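Local coordinates for protein cellulose hydrolase (Bacillus licheniformis, PDB 4YZT) that probably cleaves internal beta-1,4-glucosidic bonds of cellulose as a family 5 endoglucanase, and binds cellotetraose in its catalytic barrel, at residues 227-230 against 236-239. Sequence-based numbering, arbitrary orientation.
Sequences PWDY and GRTT
R237 lies along the short helix 228-231 and ends over P227, in the loop that follows barrel strand 218-224 of this family 5 (beta/alpha)8 fold. The tight part of the contact is its aliphatic stem. With CG anti to the backbone N (chi1 -166°) and the chain extended as far as NE, R237 passes D229 and Y230 and runs back toward the N-terminus of the helix. On the way its CD packs 3.6 Å from Y230 N. Beyond it the guanidinium lays one face over P227, whose CB sits 3.6 Å from R237 CZ. The bond to D229 is looser. NH1 of R237 forms a salt bridge to D229, 3.1 Å from OD1, but the carboxylate stands nearly upright to the guanidinium, their planes 83° apart, and both hydrogen bonds are weak; the one to OD2 is straighter, though longer. On its other branch, NH2 pairs with E245 in helix 243-261, the stronger partner, tying this loop to the next helix. Cutting R237 back to an alanine is likely to leave D229 and E245 without their shared cation and to bare the side of P227 that the guanidinium covers. At T238 and the exposed T239 the contact thins to backbone oxygens: both side chains start away from helix 228-231 and touch W522 of strand 515-522, while the ring of Y230, buried against W240 and Y286, brings CD1 to 3.7 Å from T239 O. One water links the two backbones, donating to Y230 O and R237 O, both 2.7 Å from the water oxygen.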
loop_
_atom_site.group_PDB
_atom_site.type_symbol
_atom_site.label_atom_id
_atom_site.label_comp_id
_atom_site.label_asym_id
_atom_site.label_seq_id
_atom_site.Cartn_x
_atom_site.Cartn_y
_atom_site.Cartn_z
ATOM N N PRO A 227 6.165 -0.265 -9.628
ATOM C CA PRO A 227 5.972 -1.491 -10.412
ATOM C C PRO A 227 5.152 -2.507 -9.628
ATOM O O PRO A 227 5.434 -2.731 -8.451
ATOM C CB PRO A 227 7.405 -2.013 -10.642
ATOM C CG PRO A 227 8.335 -0.906 -10.133
ATOM C CD PRO A 227 7.540 -0.156 -9.115
ATOM N N TRP A 228 4.147 -3.095 -10.264
ATOM C CA TRP A 228 3.239 -4.013 -9.578
ATOM C C TRP A 228 3.979 -5.144 -8.864
ATOM O O TRP A 228 3.624 -5.510 -7.739
ATOM C CB TRP A 228 2.243 -4.619 -10.560
ATOM C CG TRP A 228 1.313 -5.579 -9.903
ATOM C CD1 TRP A 228 1.330 -6.941 -9.999
ATOM C CD2 TRP A 228 0.211 -5.247 -9.047
ATOM N NE1 TRP A 228 0.312 -7.481 -9.241
ATOM C CE2 TRP A 228 -0.385 -6.462 -8.644
ATOM C CE3 TRP A 228 -0.322 -4.039 -8.575
ATOM C CZ2 TRP A 228 -1.496 -6.502 -7.800
ATOM C CZ3 TRP A 228 -1.421 -4.083 -7.727
ATOM C CH2 TRP A 228 -1.998 -5.308 -7.356
ATOM N N ASP A 229 5.005 -5.689 -9.515
ATOM C CA ASP A 229 5.676 -6.850 -8.940
ATOM C C ASP A 229 6.611 -6.459 -7.788
ATOM O O ASP A 229 6.923 -7.293 -6.937
ATOM C CB ASP A 229 6.419 -7.670 -10.016
ATOM C CG ASP A 229 7.153 -6.822 -11.042
ATOM O OD1 ASP A 229 6.881 -5.611 -11.188
ATOM O OD2 ASP A 229 8.030 -7.394 -11.715
ATOM N N TYR A 230 7.017 -5.192 -7.709
ATOM C CA TYR A 230 7.733 -4.757 -6.518
ATOM C C TYR A 230 6.745 -4.529 -5.367
ATOM O O TYR A 230 6.963 -5.034 -4.257
ATOM C CB TYR A 230 8.571 -3.473 -6.742
ATOM C CG TYR A 230 8.905 -2.873 -5.393
ATOM C CD1 TYR A 230 9.742 -3.551 -4.495
ATOM C CD2 TYR A 230 8.298 -1.689 -4.965
ATOM C CE1 TYR A 230 10.004 -3.039 -3.227
ATOM C CE2 TYR A 230 8.550 -1.170 -3.690
ATOM C CZ TYR A 230 9.399 -1.850 -2.831
ATOM O OH TYR A 230 9.648 -1.351 -1.571
ATOM N N GLY A 236 9.980 -12.529 -7.204
ATOM C CA GLY A 236 11.273 -12.262 -6.605
ATOM C C GLY A 236 11.739 -10.819 -6.703
ATOM O O GLY A 236 12.919 -10.541 -6.469
ATOM N N ARG A 237 10.830 -9.892 -7.015
ATOM C CA ARG A 237 11.214 -8.477 -7.111
ATOM C C ARG A 237 11.181 -7.833 -5.724
ATOM O O ARG A 237 10.240 -7.120 -5.375
ATOM C CB ARG A 237 10.287 -7.712 -8.087
ATOM C CG ARG A 237 10.825 -6.333 -8.491
ATOM C CD ARG A 237 10.029 -5.688 -9.642
ATOM N NE ARG A 237 10.670 -4.458 -10.108
ATOM C CZ ARG A 237 10.456 -3.901 -11.300
ATOM N NH1 ARG A 237 9.605 -4.463 -12.156
ATOM N NH2 ARG A 237 11.100 -2.784 -11.647
ATOM N N THR A 238 12.231 -8.082 -4.951
ATOM C CA THR A 238 12.240 -7.780 -3.533
ATOM C C THR A 238 12.845 -6.426 -3.179
ATOM O O THR A 238 12.824 -6.034 -2.016
ATOM C CB THR A 238 13.029 -8.852 -2.760
ATOM O OG1 THR A 238 14.383 -8.877 -3.232
ATOM C CG2 THR A 238 12.408 -10.238 -2.950
ATOM N N THR A 239 13.421 -5.724 -4.155
ATOM C CA THR A 239 13.960 -4.390 -3.873
ATOM C C THR A 239 13.539 -3.376 -4.924
ATOM O O THR A 239 13.128 -3.747 -6.024
ATOM C CB THR A 239 15.503 -4.384 -3.799
ATOM O OG1 THR A 239 16.041 -4.813 -5.054
ATOM C CG2 THR A 239 15.986 -5.301 -2.686
HETATM O O HOH W 1 8.852 -6.649 -3.086
#